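Local coordinates for protein deseasin MCP-01 (Pseudoalteromonas sp., PDB 3VV3) that degrades collagen as a bacterial serine protease of the subtilisin family, hydrolysing peptide bonds with its catalytic domain, at residues G69-A72 and G73-I76; A185-A188 and S189-D193; A307-N310 and G311-A315. All blocks are in the same frame, centred on the assembly; numbering follows the deposited sequence.

Contact 1: G69-A72 and G73-I76; sequences GEIA and GDGI. With CA (calcium ion), chain F; CA (calcium ion), chain C.
With Asp-74 CG set between its own backbone N and carbonyl carbon (chi1 76°) and the Glu-70 chain folded over at its second torsion (chi2 -77°), both carboxylates reach the same calcium ion. The motif is a calcium-binding loop between strands 45-50 and 89-91, bent by a type II beta turn from Ile-71 to Asp-74; Gly-73, with positive phi, sits at the third position of that turn. Glu-70 OE1 binds the ion at 2.3 Å, while Ile-71 O, Asp-74 OD1 and Ile-76 O each bind it at 2.4 Å. Asp-85 OD1 adds a ligand from further along the chain, and Asn-78 ND2 donates to Glu-70 OE1. The carboxylate of Glu-70 is a bridge: OE2 lies 2.3 Å from a second calcium, whose site also holds Asp-77, Asp-79, Asn-81, Tyr-83 and Asp-86. The ions probably offset much of the repulsion among so many acidic groups. Asp-74 OD1 does double duty, closing an Asx turn by accepting from Ile-76 N at 3.0 Å, the donor coming from above the carboxylate plane (56° out of it). The other oxygen, Asp-74 OD2, turns from the metal and rests 3.7 Å from Ile-71 CB.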
ATOM      1  N   GLY A  69      25.093   7.494 -22.897  1.00  6.72           N
ATOM      2  CA  GLY A  69      26.505   7.543 -22.538  1.00  9.69           C
ATOM      3  C   GLY A  69      27.068   6.246 -21.981  1.00  9.93           C
ATOM      4  O   GLY A  69      28.237   6.194 -21.587  1.00 10.32           O
ATOM      5  N   GLU A  70      26.240   5.206 -21.934  1.00  8.50           N
ATOM      6  CA  GLU A  70      26.662   3.901 -21.437  1.00  8.45           C
ATOM      7  C   GLU A  70      26.725   2.836 -22.519  1.00 11.11           C
ATOM      8  O   GLU A  70      25.779   2.655 -23.297  1.00 11.72           O
ATOM      9  CB  GLU A  70      25.725   3.406 -20.323  1.00  9.46           C
ATOM     10  CG  GLU A  70      26.117   3.854 -18.918  1.00  9.26           C
ATOM     11  CD  GLU A  70      27.278   3.060 -18.355  1.00  9.76           C
ATOM     12  OE1 GLU A  70      27.622   2.025 -18.947  1.00  4.81           O
ATOM     13  OE2 GLU A  70      27.836   3.447 -17.319  1.00  6.72           O
ATOM     14  N   ILE A  71      27.849   2.131 -22.559  1.00  8.84           N
ATOM     15  CA  ILE A  71      27.950   0.892 -23.311  1.00 11.17           C
ATOM     16  C   ILE A  71      27.439  -0.220 -22.411  1.00 13.05           C
ATOM     17  O   ILE A  71      27.991  -0.459 -21.345  1.00  8.35           O
ATOM     18  CB  ILE A  71      29.412   0.592 -23.689  1.00 12.03           C
ATOM     19  CG1 ILE A  71      29.965   1.722 -24.562  1.00 11.66           C
ATOM     20  CG2 ILE A  71      29.514  -0.756 -24.377  1.00 13.03           C
ATOM     21  CD1 ILE A  71      31.388   1.479 -25.061  1.00 15.41           C
ATOM     22  N   ALA A  72      26.373  -0.897 -22.820  1.00 10.38           N
ATOM     23  CA  ALA A  72      25.789  -1.918 -21.965  1.00 13.80           C
ATOM     24  C   ALA A  72      26.747  -3.080 -21.754  1.00 15.41           C
ATOM     25  O   ALA A  72      27.427  -3.519 -22.683  1.00 15.86           O
ATOM     26  CB  ALA A  72      24.467  -2.418 -22.546  1.00 15.48           C
ATOM     27  N   GLY A  73      26.802  -3.560 -20.517  1.00 13.38           N
ATOM     28  CA  GLY A  73      27.415  -4.838 -20.209  1.00 14.90           C
ATOM     29  C   GLY A  73      28.927  -4.936 -20.276  1.00 17.43           C
ATOM     30  O   GLY A  73      29.466  -6.042 -20.211  1.00 19.08           O
ATOM     31  N   ASP A  74      29.621  -3.806 -20.399  1.00 13.48           N
ATOM     32  CA  ASP A  74      31.085  -3.858 -20.459  1.00 13.43           C
ATOM     33  C   ASP A  74      31.760  -3.708 -19.086  1.00 16.83           C
ATOM     34  O   ASP A  74      32.986  -3.800 -18.975  1.00 14.78           O
ATOM     35  CB  ASP A  74      31.650  -2.872 -21.495  1.00 11.78           C
ATOM     36  CG  ASP A  74      31.619  -1.432 -21.021  1.00 14.90           C
ATOM     37  OD1 ASP A  74      30.956  -1.149 -20.005  1.00  8.45           O
ATOM     38  OD2 ASP A  74      32.262  -0.582 -21.668  1.00 10.49           O
ATOM     39  N   GLY A  75      30.961  -3.507 -18.040  1.00  9.94           N
ATOM     40  CA  GLY A  75      31.489  -3.456 -16.689  1.00 14.56           C
ATOM     41  C   GLY A  75      32.200  -2.156 -16.367  1.00  9.32           C
ATOM     42  O   GLY A  75      32.850  -2.033 -15.330  1.00 10.38           O
ATOM     43  N   ILE A  76      32.063  -1.185 -17.262  1.00  9.53           N
ATOM     44  CA  ILE A  76      32.696   0.118 -17.112  1.00  7.67           C
ATOM     45  C   ILE A  76      31.630   1.200 -16.983  1.00  7.47           C
ATOM     46  O   ILE A  76      30.606   1.163 -17.670  1.00  7.68           O
ATOM     47  CB  ILE A  76      33.580   0.436 -18.333  1.00  6.90           C
ATOM     48  CG1 ILE A  76      34.695  -0.612 -18.451  1.00  9.86           C
ATOM     49  CG2 ILE A  76      34.149   1.860 -18.248  1.00  8.67           C
ATOM     50  CD1 ILE A  76      35.534  -0.459 -19.704  1.00 15.15           C
TER
HETATM   51 CA    CA F 404      29.213   0.462 -19.517  1.00 30.00          CA
HETATM   52 CA    CA C 401      27.446   5.092 -15.819  1.00 30.00          CA

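Contact 2: A185-A188 and S189-D193; sequences AITA and SEQAD
Ser-189 OG reaches back to Ile-186 O at 2.6 Å, a short hydrogen bond along the last turns of helix 180-191. OG gets there because it stands between its own backbone N and carbonyl carbon (chi1 75°), which turns the hydroxyl back along the helix. Ile-186 O therefore takes two donors, the second being Glu-190 N at 3.0 Å in the ordinary helical bond. The next carbonyl, Thr-187 O, also takes two donors: Gln-191 N donates at 3.1 Å, and Gln-191 NE2 also reaches it at 3.1 Å. The two nitrogens come from opposite faces of the carbonyl plane. The Gln-191 chain bends at its second torsion (chi2 -47°) to bring the amide round, and the oxygen lies close to the amide plane. Thr-187 and Gln-191 run side by side, with Thr-187 CG2 3.7 Å from Gln-191 NE2.

Past these bonds, Ala-192 N closes on Ala-188 O and Asp-193, with positive phi, ends the helix in a Schellman motif. Ser-189 OG also bonds to Asn-221 ND2, and Thr-187 OG1 to Asn-219 OD1, which ties this helix to the loop before strand 222-228. Helix 146-161 packs against Ser-189 and Ala-192 through Val-157. Helix 180-191 is the crossover of a beta-alpha-beta unit between strands 166-171 and 195-199. Were Ser-189 an alanine, Ile-186 O would probably keep just its helical donor here and Asn-221 ND2 would lose its hydroxyl partner. Both carbonyl oxygens keep their helical N-H, and near the end of the helix the hydroxyl and the amide add a second donor to each, which is likely to fix the rotation of the Ser-189 hydroxyl and the Gln-191 amide.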
ATOM      1  N   ALA A 185      18.845  18.375  -1.432  1.00  5.95           N
ATOM      2  CA  ALA A 185      18.862  17.626  -2.679  1.00  6.61           C
ATOM      3  C   ALA A 185      17.757  18.152  -3.592  1.00  6.25           C
ATOM      4  O   ALA A 185      17.943  18.289  -4.810  1.00  6.09           O
ATOM      5  CB  ALA A 185      18.679  16.141  -2.411  1.00  7.89           C
ATOM      6  N   ILE A 186      16.608  18.459  -2.995  1.00  5.69           N
ATOM      7  CA  ILE A 186      15.484  18.978  -3.751  1.00  5.69           C
ATOM      8  C   ILE A 186      15.792  20.380  -4.263  1.00  5.46           C
ATOM      9  O   ILE A 186      15.448  20.725  -5.392  1.00  6.27           O
ATOM     10  CB  ILE A 186      14.186  18.959  -2.921  1.00  5.19           C
ATOM     11  CG1 ILE A 186      13.815  17.512  -2.593  1.00  4.37           C
ATOM     12  CG2 ILE A 186      13.053  19.665  -3.673  1.00  6.62           C
ATOM     13  CD1 ILE A 186      12.681  17.371  -1.568  1.00  3.41           C
ATOM     14  N   THR A 187      16.454  21.181  -3.436  1.00  6.94           N
ATOM     15  CA  THR A 187      16.892  22.500  -3.869  1.00  7.76           C
ATOM     16  C   THR A 187      17.812  22.404  -5.081  1.00  8.84           C
ATOM     17  O   THR A 187      17.697  23.197  -6.018  1.00  6.77           O
ATOM     18  CB  THR A 187      17.572  23.269  -2.729  1.00  8.59           C
ATOM     19  OG1 THR A 187      16.600  23.561  -1.720  1.00  7.57           O
ATOM     20  CG2 THR A 187      18.181  24.573  -3.250  1.00 10.53           C
ATOM     21  N   ALA A 188      18.698  21.412  -5.084  1.00  6.32           N
ATOM     22  CA  ALA A 188      19.593  21.228  -6.220  1.00  7.79           C
ATOM     23  C   ALA A 188      18.802  20.855  -7.465  1.00  9.34           C
ATOM     24  O   ALA A 188      19.133  21.287  -8.569  1.00  7.50           O
ATOM     25  CB  ALA A 188      20.654  20.172  -5.931  1.00  7.68           C
ATOM     26  N   SER A 189      17.767  20.030  -7.289  1.00  6.38           N
ATOM     27  CA  SER A 189      16.925  19.666  -8.416  1.00  5.02           C
ATOM     28  C   SER A 189      16.212  20.906  -8.974  1.00  8.09           C
ATOM     29  O   SER A 189      16.021  21.023 -10.190  1.00  5.85           O
ATOM     30  CB  SER A 189      15.929  18.553  -8.046  1.00  5.91           C
ATOM     31  OG  SER A 189      14.867  19.046  -7.255  1.00  6.80           O
ATOM     32  N   GLU A 190      15.835  21.839  -8.102  1.00  5.64           N
ATOM     33  CA  GLU A 190      15.210  23.072  -8.578  1.00  6.60           C
ATOM     34  C   GLU A 190      16.169  23.873  -9.448  1.00  6.15           C
ATOM     35  O   GLU A 190      15.773  24.416 -10.475  1.00  6.60           O
ATOM     36  CB  GLU A 190      14.702  23.952  -7.426  1.00 10.67           C
ATOM     37  CG  GLU A 190      13.944  25.180  -7.949  1.00 11.24           C
ATOM     38  CD  GLU A 190      13.327  26.037  -6.860  1.00 21.85           C
ATOM     39  OE1 GLU A 190      13.567  25.766  -5.666  1.00 17.90           O
ATOM     40  OE2 GLU A 190      12.597  26.995  -7.211  1.00 22.53           O
ATOM     41  N   GLN A 191      17.432  23.956  -9.045  1.00  7.14           N
ATOM     42  CA  GLN A 191      18.389  24.728  -9.833  1.00 10.26           C
ATOM     43  C   GLN A 191      18.597  24.072 -11.203  1.00  9.05           C
ATOM     44  O   GLN A 191      18.970  24.742 -12.169  1.00  6.78           O
ATOM     45  CB  GLN A 191      19.730  24.906  -9.096  1.00  9.48           C
ATOM     46  CG  GLN A 191      19.618  25.311  -7.620  1.00 15.55           C
ATOM     47  CD  GLN A 191      18.644  26.458  -7.362  1.00 30.96           C
ATOM     48  OE1 GLN A 191      18.765  27.543  -7.937  1.00 26.06           O
ATOM     49  NE2 GLN A 191      17.677  26.222  -6.471  1.00 24.28           N
ATOM     50  N   ALA A 192      18.330  22.767 -11.283  1.00  5.46           N
ATOM     51  CA  ALA A 192      18.448  22.017 -12.537  1.00  4.70           C
ATOM     52  C   ALA A 192      17.168  22.026 -13.382  1.00  6.66           C
ATOM     53  O   ALA A 192      17.095  21.358 -14.418  1.00  6.20           O
ATOM     54  CB  ALA A 192      18.884  20.576 -12.256  1.00  4.93           C
ATOM     55  N   ASP A 193      16.164  22.774 -12.929  1.00  5.49           N
ATOM     56  CA  ASP A 193      14.876  22.921 -13.624  1.00  5.64           C
ATOM     57  C   ASP A 193      14.035  21.651 -13.622  1.00  5.16           C
ATOM     58  O   ASP A 193      13.395  21.311 -14.620  1.00  7.06           O
ATOM     59  CB  ASP A 193      15.068  23.441 -15.056  1.00  7.19           C
ATOM     60  CG  ASP A 193      15.821  24.769 -15.098  1.00  9.87           C
ATOM     61  OD1 ASP A 193      15.499  25.670 -14.299  1.00  9.29           O
ATOM     62  OD2 ASP A 193      16.738  24.904 -15.939  1.00  9.98           O
TER

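Contact 3: A307-N310 and G311-A315; sequences AALN and GKTVA
In the loop joining the short antiparallel strands 304-305 and 317-318, Leu-309 O is the oxygen on which Lys-312 and Thr-313 converge. Lys-312 N donates to it at 3.0 Å and Thr-313 OG1 at 2.9 Å, from opposite faces of the carbonyl plane, 50° and 45° out of it. Thr-313 can do this because OG1 sits between its backbone N and carbonyl carbon (chi1 56°), which directs the hydroxyl at the carbonyl. That hydroxyl also accepts from Gly-316 N, linking the turn to the chain just before strand 317-318. The bond from Lys-312 N closes a beta turn over Asn-310 and Gly-311, whose backbone angles are those of type II; at these angles a CB on Gly-311 would collide with Asn-310 O. The Thr-313 methyl, CG2, meets Leu-309 CD2 at 4.2 Å as the two side chains cross obliquely. Lys-312 takes its aliphatic part back over 307-310, with CD 3.2 Å from Ala-308 O. Its charged end makes a cation-pi contact with Trp-240, and its backbone pairs with Gly-241. Met-234 touches both Ala-308 and Lys-312.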
ATOM      1  N   ALA A 307     -15.133  20.761  -5.987  1.00 11.08           N
ATOM      2  CA  ALA A 307     -15.775  21.118  -4.723  1.00 17.26           C
ATOM      3  C   ALA A 307     -15.083  20.485  -3.511  1.00 12.39           C
ATOM      4  O   ALA A 307     -14.927  21.129  -2.470  1.00 13.05           O
ATOM      5  CB  ALA A 307     -17.257  20.741  -4.753  1.00 15.54           C
ATOM      6  N   ALA A 308     -14.677  19.224  -3.648  1.00 10.18           N
ATOM      7  CA  ALA A 308     -14.049  18.503  -2.544  1.00  9.64           C
ATOM      8  C   ALA A 308     -12.648  19.024  -2.217  1.00 11.47           C
ATOM      9  O   ALA A 308     -12.236  19.045  -1.052  1.00 13.72           O
ATOM     10  CB  ALA A 308     -13.999  17.006  -2.849  1.00  9.81           C
ATOM     11  N   LEU A 309     -11.915  19.445  -3.242  1.00  9.28           N
ATOM     12  CA  LEU A 309     -10.540  19.912  -3.051  1.00  9.77           C
ATOM     13  C   LEU A 309     -10.473  21.393  -2.684  1.00  8.63           C
ATOM     14  O   LEU A 309      -9.461  21.875  -2.179  1.00  8.19           O
ATOM     15  CB  LEU A 309      -9.701  19.630  -4.302  1.00  9.83           C
ATOM     16  CG  LEU A 309      -9.591  18.142  -4.663  1.00  8.08           C
ATOM     17  CD1 LEU A 309      -9.063  17.977  -6.076  1.00  8.70           C
ATOM     18  CD2 LEU A 309      -8.723  17.391  -3.665  1.00 10.32           C
ATOM     19  N   ASN A 310     -11.565  22.110  -2.929  1.00 11.16           N
ATOM     20  CA  ASN A 310     -11.636  23.522  -2.576  1.00 12.26           C
ATOM     21  C   ASN A 310     -11.511  23.736  -1.073  1.00 12.11           C
ATOM     22  O   ASN A 310     -12.263  23.157  -0.290  1.00 14.76           O
ATOM     23  CB  ASN A 310     -12.945  24.130  -3.081  1.00 14.07           C
ATOM     24  CG  ASN A 310     -13.066  25.607  -2.747  1.00 19.79           C
ATOM     25  OD1 ASN A 310     -13.739  25.989  -1.790  1.00 26.84           O
ATOM     26  ND2 ASN A 310     -12.400  26.440  -3.529  1.00 19.90           N
ATOM     27  N   GLY A 311     -10.560  24.574  -0.675  1.00 10.62           N
ATOM     28  CA  GLY A 311     -10.328  24.853   0.730  1.00 11.07           C
ATOM     29  C   GLY A 311      -9.461  23.800   1.397  1.00 13.16           C
ATOM     30  O   GLY A 311      -9.099  23.930   2.569  1.00 13.64           O
ATOM     31  N   LYS A 312      -9.116  22.755   0.649  1.00  8.09           N
ATOM     32  CA  LYS A 312      -8.291  21.680   1.196  1.00  8.82           C
ATOM     33  C   LYS A 312      -6.969  21.515   0.435  1.00  8.64           C
ATOM     34  O   LYS A 312      -6.185  20.619   0.730  1.00  8.96           O
ATOM     35  CB  LYS A 312      -9.066  20.363   1.202  1.00 10.58           C
ATOM     36  CG  LYS A 312     -10.315  20.402   2.079  1.00 12.98           C
ATOM     37  CD  LYS A 312     -11.096  19.116   1.946  1.00 17.32           C
ATOM     38  CE  LYS A 312     -12.374  19.158   2.780  1.00 29.65           C
ATOM     39  NZ  LYS A 312     -12.077  19.167   4.234  1.00 39.32           N
ATOM     40  N   THR A 313      -6.749  22.382  -0.550  1.00  7.36           N
ATOM     41  CA  THR A 313      -5.532  22.394  -1.355  1.00  7.72           C
ATOM     42  C   THR A 313      -5.321  23.825  -1.808  1.00 11.08           C
ATOM     43  O   THR A 313      -6.241  24.640  -1.715  1.00 10.05           O
ATOM     44  CB  THR A 313      -5.653  21.505  -2.611  1.00  9.13           C
ATOM     45  OG1 THR A 313      -6.789  21.902  -3.397  1.00  7.79           O
ATOM     46  CG2 THR A 313      -5.780  20.025  -2.240  1.00  8.60           C
ATOM     47  N   VAL A 314      -4.133  24.148  -2.310  1.00  7.26           N
ATOM     48  CA  VAL A 314      -3.899  25.525  -2.747  1.00  7.35           C
ATOM     49  C   VAL A 314      -4.830  25.874  -3.912  1.00  9.41           C
ATOM     50  O   VAL A 314      -5.546  26.878  -3.869  1.00  9.45           O
ATOM     51  CB  VAL A 314      -2.424  25.776  -3.161  1.00  7.99           C
ATOM     52  CG1 VAL A 314      -2.262  27.172  -3.775  1.00  9.51           C
ATOM     53  CG2 VAL A 314      -1.490  25.618  -1.963  1.00 12.73           C
ATOM     54  N   ALA A 315      -4.828  25.040  -4.947  1.00  7.84           N
ATOM     55  CA  ALA A 315      -5.534  25.363  -6.185  1.00 11.25           C
ATOM     56  C   ALA A 315      -6.999  24.953  -6.182  1.00 10.21           C
ATOM     57  O   ALA A 315      -7.802  25.527  -6.917  1.00 11.19           O
ATOM     58  CB  ALA A 315      -4.819  24.739  -7.392  1.00  8.45           C
TER

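How the contacts relate
All three contacts are local, and their chemistry follows their place. Contact 1 is a surface loop about 28 Å from the chain's centre, held by calcium ions through carboxylates and backbone carbonyls. Contact 2 is partly buried on the helix of a beta-alpha-beta unit, about 17 Å from the centre, and relies on hydroxyl and amide donors added to helical bonds. Contact 3, also partly buried, lies in the loop of a two-stranded hairpin, where one carbonyl gathers the turn without metal. Contacts 1 and 3 are on opposite sides of the chain's centre, their own centres about 48 Å apart. No two contacts touch, and none shares a helix or strand with another.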